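Local coordinates for protein alpha-L-rhamnosidase (Aspergillus terreus, PDB 6GSZ) that probably hydrolyses terminal non-reducing alpha-L-rhamnose residues of alpha-L-rhamnosides, as a glycosidase built from several domains, at residues R212-D216 with D465-W470; P458-R464 with M756-Y762. All blocks are in the same frame, centred on the assembly; numbering follows the deposited sequence.

Overall arrangement
Both contacts are largely buried and line the pocket that holds a beta-D-glucopyranose; their centres lie about 10 Å apart. They share one long loop, between helices 437-453 and 471-484, which gives residues 458-464 to contact 2 and 465-470 to contact 1. The other partners differ. In contact 1 the loop meets 212-216, from the alpha-L-rhamnosidase N-terminal domain, and Tyr215 and Asp216 reach the more exposed side. Packing and bridging waters join the two segments there. Contact 2 lies deeper, within the 6-hairpin glycosidase domain, and is more polar, with sugar, histidine and arginine at its centre. Leu468 N and Asp460 OD1, 2.9 Å apart and probably hydrogen-bonded, tie the two contacts.

Contact 1. Residues R212-D216 with D465-W470. With BGC (beta-D-glucopyranose), chain B.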
# COMPACT_ATOMS: atom_id res chain seq x y z
N ARG A 212 -8.05 -5.41 19.97
CA ARG A 212 -7.80 -6.84 19.80
C ARG A 212 -7.30 -7.11 18.37
O ARG A 212 -8.04 -6.95 17.43
CB ARG A 212 -9.04 -7.68 20.12
CG ARG A 212 -8.78 -9.18 20.17
CD ARG A 212 -10.06 -9.95 20.52
NE ARG A 212 -11.13 -9.76 19.56
CZ ARG A 212 -11.26 -10.38 18.39
NH1 ARG A 212 -10.46 -11.39 18.09
NH2 ARG A 212 -12.25 -10.00 17.57
N ILE A 213 -6.02 -7.51 18.26
CA ILE A 213 -5.39 -7.70 16.97
C ILE A 213 -4.75 -9.09 16.98
O ILE A 213 -4.17 -9.53 17.96
CB ILE A 213 -4.38 -6.57 16.65
CG1 ILE A 213 -5.00 -5.17 16.70
CG2 ILE A 213 -3.65 -6.76 15.33
CD1 ILE A 213 -6.07 -4.94 15.65
N GLY A 214 -4.77 -9.73 15.80
CA GLY A 214 -4.25 -11.09 15.65
C GLY A 214 -5.33 -12.14 15.51
O GLY A 214 -6.45 -11.95 15.97
N TYR A 215 -4.94 -13.31 14.99
CA TYR A 215 -5.82 -14.42 14.79
C TYR A 215 -5.78 -15.34 16.02
O TYR A 215 -5.03 -15.10 16.97
CB TYR A 215 -5.47 -15.15 13.49
CG TYR A 215 -4.01 -15.39 13.24
CD1 TYR A 215 -3.34 -16.45 13.80
CD2 TYR A 215 -3.31 -14.60 12.36
CE1 TYR A 215 -1.99 -16.68 13.56
CE2 TYR A 215 -1.96 -14.79 12.14
CZ TYR A 215 -1.30 -15.86 12.70
OH TYR A 215 0.03 -16.06 12.43
N ASP A 216 -6.58 -16.39 15.99
CA ASP A 216 -6.67 -17.37 17.10
C ASP A 216 -7.06 -16.66 18.40
O ASP A 216 -6.69 -17.08 19.51
CB ASP A 216 -5.36 -18.15 17.22
CG ASP A 216 -5.10 -19.05 16.01
OD1 ASP A 216 -6.07 -19.50 15.39
OD2 ASP A 216 -3.90 -19.29 15.73
N ASP A 465 -9.95 -11.71 10.97
CA ASP A 465 -9.20 -11.38 12.18
C ASP A 465 -7.70 -11.49 11.94
O ASP A 465 -7.03 -12.23 12.58
CB ASP A 465 -9.65 -12.26 13.35
CG ASP A 465 -9.55 -13.75 13.10
OD1 ASP A 465 -9.28 -14.15 11.94
OD2 ASP A 465 -9.73 -14.50 14.04
N GLU A 466 -7.23 -10.73 10.97
CA GLU A 466 -5.80 -10.75 10.59
C GLU A 466 -5.44 -9.33 10.18
O GLU A 466 -5.26 -8.50 11.01
CB GLU A 466 -5.56 -11.87 9.56
CG GLU A 466 -4.10 -12.23 9.36
CD GLU A 466 -3.85 -13.63 8.84
OE1 GLU A 466 -4.83 -14.31 8.52
OE2 GLU A 466 -2.69 -14.03 8.79
N ARG A 467 -5.26 -9.07 8.87
CA ARG A 467 -4.99 -7.70 8.37
C ARG A 467 -3.63 -7.26 8.91
O ARG A 467 -3.48 -6.16 9.40
CB ARG A 467 -6.13 -6.71 8.66
CG ARG A 467 -7.54 -7.29 8.66
CD ARG A 467 -8.57 -6.24 8.95
NE ARG A 467 -9.84 -6.84 9.25
CZ ARG A 467 -10.94 -6.13 9.49
NH1 ARG A 467 -10.91 -4.82 9.39
NH2 ARG A 467 -12.08 -6.73 9.82
N LEU A 468 -2.62 -8.14 8.76
CA LEU A 468 -1.29 -7.89 9.29
C LEU A 468 -0.33 -7.62 8.13
O LEU A 468 -0.59 -8.00 6.95
CB LEU A 468 -0.81 -9.12 10.06
CG LEU A 468 -1.76 -9.62 11.14
CD1 LEU A 468 -1.24 -10.90 11.77
CD2 LEU A 468 -2.04 -8.55 12.22
N GLY A 469 0.79 -6.98 8.48
CA GLY A 469 1.78 -6.63 7.45
C GLY A 469 2.68 -7.79 7.04
O GLY A 469 3.87 -7.80 7.34
N TRP A 470 2.05 -8.81 6.44
CA TRP A 470 2.77 -10.03 6.07
C TRP A 470 3.87 -9.75 5.03
O TRP A 470 3.65 -9.20 3.94
CB TRP A 470 1.79 -11.08 5.59
CG TRP A 470 1.13 -11.84 6.71
CD1 TRP A 470 -0.11 -11.64 7.23
CD2 TRP A 470 1.69 -12.96 7.40
NE1 TRP A 470 -0.35 -12.57 8.21
CE2 TRP A 470 0.74 -13.38 8.35
CE3 TRP A 470 2.90 -13.64 7.30
CZ2 TRP A 470 0.97 -14.47 9.18
CZ3 TRP A 470 3.14 -14.71 8.12
CH2 TRP A 470 2.18 -15.11 9.07
C2 BGC B . -0.52 -14.50 4.49
C3 BGC B . 0.63 -15.44 4.34
C4 BGC B . 1.02 -16.27 5.55
C5 BGC B . -0.23 -16.85 6.01
C6 BGC B . 0.15 -17.72 7.19
C1 BGC B . -1.69 -15.21 5.14
O1 BGC B . -2.80 -14.34 5.15
O2 BGC B . -1.12 -14.25 3.24
O3 BGC B . 1.72 -14.70 4.16
O4 BGC B . 2.03 -17.28 5.37
O5 BGC B . -1.29 -15.89 6.34
O6 BGC B . -1.06 -18.20 7.79
O HOH W 1 -8.79 -13.53 16.47
O HOH W 2 -8.67 -16.97 14.18
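Tyr215 reaches across the loop 465-470 and touches three of its side chains. Its CG sits between the backbone N and the carbonyl carbon (chi1 44°). This sends the CD2-CE2 side past Glu466, with CE2 3.5 Å from Glu466 OE2. The ring and carboxylate planes are 60° apart. Leu468 approaches the same CE2 atom from the other side of the ring plane, CD1 lying 4.0 Å from Tyr215 CE2. The other branch, Leu468 CD2, packs against Ile213 CG2 at 3.9 Å. The Tyr215 hydroxyl ends at the edge of the Trp470 indole, with OH 3.7 Å from CZ2.

Glu466 links this packing to the pocket. With CG anti to the backbone N and an extended chain, Glu466 OE2 accepts from Trp470 NE1 at 2.8 Å. The bond is bent, 133° at the hydrogen, and meets the carboxylate on its anti side, tilted out of both the carboxylate and the ring plane. The other oxygen, OE1, has salt bridges to Arg464 and Arg371. The bond to OE2 helps fix the turn of the indole, which presents one face to the sugar, BGC C4 standing 3.6 Å above its plane.

Asp465 reaches 212-216 through water. Its OD2 accepts from two waters, one also donating to Gly214 O and the other accepting from Asp216 N. Its OD1 pairs with Arg371.

The contact joins the alpha-L-rhamnosidase N-terminal domain, which follows the immunoglobulin domain, to the 6-hairpin glycosidase domain at the wall of the sugar pocket, where Trp470 forms an aromatic platform, a common feature of carbohydrate-binding sites.

Contact 2. Residues P458-R464 with M756-Y762; sequences PTDCPQR and MTSFNHY. With BGC (beta-D-glucopyranose), chain B.
His761 lies against the backbone of Asp460, whose carbonyl O stands 3.1 Å above the centre of the imidazole ring. His761 CE1 also meets Cys461 CB at 3.4 Å and Arg464 NH2 at the ring edge. Pro462 crosses Asn760 at about a right angle, CG against ND2. Asn760 OD1 is bonded to Ser449.

Hydrogen bonds fix the imidazole at both nitrogens. His761 ND1 pairs with Ser758 OG at 2.8 Å, and either could be the donor. That same OG accepts from Asn760 N, closing an ST turn, and takes a weak bond from Gln463 NE2. The bend of Gln463 at chi2 (-65°) lets its amide also turn back on the chain: OE1 accepts from Arg464 N on a lone pair, in the carbonyl plane.

On its other side His761 NE2 donates to BGC O1 at 2.9 Å, nearly straight at 164°, and weakly to O2. BGC O1 donates to Asp460 OD2 over a very short 2.5 Å. These residues belong to the sugar pocket of the 6-hairpin glycosidase domain, an (alpha/alpha)6 barrel in GH78 rhamnosidases, whose pocket is lined by loops between helices. Asp473 and Trp527 also bond the sugar.

Among the charged groups, Arg464 extends from CG to NE and brings its guanidinium edge to BGC O1. Its salt bridge to Asp460 is long. Its NH1 forms a salt bridge with Glu740. Met756 CG packs obliquely against the guanidinium, 3.6 Å from Arg464 NH2, while Met756 SD comes near BGC O6.

Three waters fill out the contact. One joins Pro458 O to Tyr762 OH. Another sits over the Tyr762 ring, accepts from Tyr762 N and donates to Thr459 O and Asp460 O. The third accepts from Arg464 NH1 and Thr757 N, two donors 3.3 Å apart.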
# COMPACT_ATOMS: atom_id res chain seq x y z
N PRO A 458 0.86 -2.59 4.26
CA PRO A 458 0.44 -3.55 3.24
C PRO A 458 -0.04 -4.83 3.92
O PRO A 458 0.76 -5.62 4.42
CB PRO A 458 1.71 -3.75 2.41
CG PRO A 458 2.84 -3.50 3.41
CD PRO A 458 2.29 -2.57 4.47
N THR A 459 -1.34 -4.99 3.91
CA THR A 459 -1.98 -6.09 4.63
C THR A 459 -2.15 -7.33 3.75
O THR A 459 -2.25 -7.23 2.53
CB THR A 459 -3.36 -5.73 5.20
OG1 THR A 459 -4.25 -5.30 4.17
CG2 THR A 459 -3.32 -4.63 6.24
N ASP A 460 -2.14 -8.51 4.39
CA ASP A 460 -2.48 -9.72 3.72
C ASP A 460 -3.94 -9.72 3.24
O ASP A 460 -4.26 -10.15 2.14
CB ASP A 460 -2.25 -10.96 4.57
CG ASP A 460 -3.03 -11.05 5.88
OD1 ASP A 460 -3.21 -10.01 6.56
OD2 ASP A 460 -3.45 -12.19 6.19
N CYS A 461 -4.84 -9.28 4.14
CA CYS A 461 -6.26 -9.24 3.82
C CYS A 461 -6.95 -8.18 4.68
O CYS A 461 -6.35 -7.69 5.62
CB CYS A 461 -6.93 -10.60 4.02
SG CYS A 461 -6.80 -11.27 5.69
N PRO A 462 -8.15 -7.74 4.29
CA PRO A 462 -8.84 -6.66 4.97
C PRO A 462 -10.10 -7.04 5.73
O PRO A 462 -10.71 -6.14 6.26
CB PRO A 462 -9.28 -5.82 3.74
CG PRO A 462 -9.68 -6.87 2.73
CD PRO A 462 -8.77 -8.06 3.00
N GLN A 463 -10.44 -8.32 5.80
CA GLN A 463 -11.80 -8.70 6.26
C GLN A 463 -11.80 -9.52 7.55
O GLN A 463 -12.64 -9.23 8.41
CB GLN A 463 -12.55 -9.39 5.11
CG GLN A 463 -12.21 -10.85 4.84
CD GLN A 463 -10.80 -11.11 4.37
OE1 GLN A 463 -9.87 -11.12 5.16
NE2 GLN A 463 -10.62 -11.33 3.07
N ARG A 464 -10.95 -10.52 7.68
CA ARG A 464 -10.98 -11.43 8.81
C ARG A 464 -10.15 -10.86 9.96
O ARG A 464 -9.75 -9.70 9.97
CB ARG A 464 -10.55 -12.84 8.39
CG ARG A 464 -9.07 -13.00 8.02
CD ARG A 464 -8.81 -14.37 7.45
NE ARG A 464 -7.42 -14.56 7.09
CZ ARG A 464 -6.98 -15.26 6.04
NH1 ARG A 464 -7.85 -16.00 5.36
NH2 ARG A 464 -5.69 -15.20 5.71
N MET A 756 -8.55 -21.01 6.86
CA MET A 756 -7.87 -19.82 6.31
C MET A 756 -8.31 -19.68 4.85
O MET A 756 -7.75 -20.34 3.97
CB MET A 756 -6.36 -19.98 6.41
CG MET A 756 -5.56 -18.80 5.95
SD MET A 756 -3.84 -19.23 5.62
CE MET A 756 -3.99 -19.98 4.01
N THR A 757 -9.32 -18.84 4.61
CA THR A 757 -9.82 -18.57 3.26
C THR A 757 -10.29 -17.13 3.15
O THR A 757 -11.23 -16.73 3.86
CB THR A 757 -10.96 -19.53 2.87
OG1 THR A 757 -10.46 -20.87 2.91
CG2 THR A 757 -11.51 -19.24 1.50
N SER A 758 -9.66 -16.35 2.28
CA SER A 758 -9.98 -14.96 2.03
C SER A 758 -10.27 -14.76 0.53
O SER A 758 -9.64 -15.39 -0.34
CB SER A 758 -8.85 -14.08 2.50
OG SER A 758 -8.64 -12.96 1.67
N PHE A 759 -11.16 -13.81 0.23
CA PHE A 759 -11.46 -13.42 -1.14
C PHE A 759 -10.81 -12.07 -1.49
O PHE A 759 -11.26 -11.41 -2.46
CB PHE A 759 -12.98 -13.40 -1.40
CG PHE A 759 -13.58 -14.77 -1.31
CD1 PHE A 759 -13.63 -15.56 -2.43
CD2 PHE A 759 -14.05 -15.29 -0.10
CE1 PHE A 759 -14.15 -16.84 -2.36
CE2 PHE A 759 -14.57 -16.56 -0.04
CZ PHE A 759 -14.62 -17.34 -1.17
N ASN A 760 -9.78 -11.65 -0.76
CA ASN A 760 -9.17 -10.35 -1.06
C ASN A 760 -7.73 -10.30 -0.56
O ASN A 760 -7.41 -9.64 0.43
CB ASN A 760 -9.99 -9.22 -0.46
CG ASN A 760 -9.76 -7.88 -1.13
OD1 ASN A 760 -8.84 -7.75 -1.96
ND2 ASN A 760 -10.56 -6.88 -0.80
N HIS A 761 -6.85 -11.00 -1.29
CA HIS A 761 -5.39 -11.04 -1.07
C HIS A 761 -4.72 -10.66 -2.39
O HIS A 761 -5.12 -11.22 -3.40
CB HIS A 761 -4.94 -12.48 -0.74
CG HIS A 761 -4.80 -12.88 0.68
ND1 HIS A 761 -5.89 -13.00 1.53
CD2 HIS A 761 -3.71 -13.28 1.38
CE1 HIS A 761 -5.46 -13.42 2.70
NE2 HIS A 761 -4.11 -13.59 2.66
N TYR A 762 -3.75 -9.74 -2.38
CA TYR A 762 -3.06 -9.38 -3.64
C TYR A 762 -2.03 -10.37 -4.14
O TYR A 762 -1.59 -10.20 -5.30
CB TYR A 762 -2.47 -7.96 -3.57
CG TYR A 762 -1.60 -7.58 -2.40
CD1 TYR A 762 -0.54 -8.36 -1.99
CD2 TYR A 762 -1.85 -6.43 -1.67
CE1 TYR A 762 0.29 -7.98 -0.95
CE2 TYR A 762 -1.05 -6.04 -0.61
CZ TYR A 762 -0.01 -6.86 -0.19
OH TYR A 762 0.78 -6.46 0.85
C2 BGC B . -0.52 -14.50 4.49
C3 BGC B . 0.63 -15.44 4.34
C4 BGC B . 1.02 -16.27 5.55
C5 BGC B . -0.23 -16.85 6.01
C6 BGC B . 0.15 -17.72 7.19
C1 BGC B . -1.69 -15.21 5.14
O1 BGC B . -2.80 -14.34 5.15
O2 BGC B . -1.12 -14.25 3.24
O3 BGC B . 1.72 -14.70 4.16
O4 BGC B . 2.03 -17.28 5.37
O5 BGC B . -1.29 -15.89 6.34
O6 BGC B . -1.06 -18.20 7.79
O HOH W 3 1.35 -7.94 3.03
O HOH W 4 -2.84 -9.00 0.23
O HOH W 5 -10.24 -17.32 6.95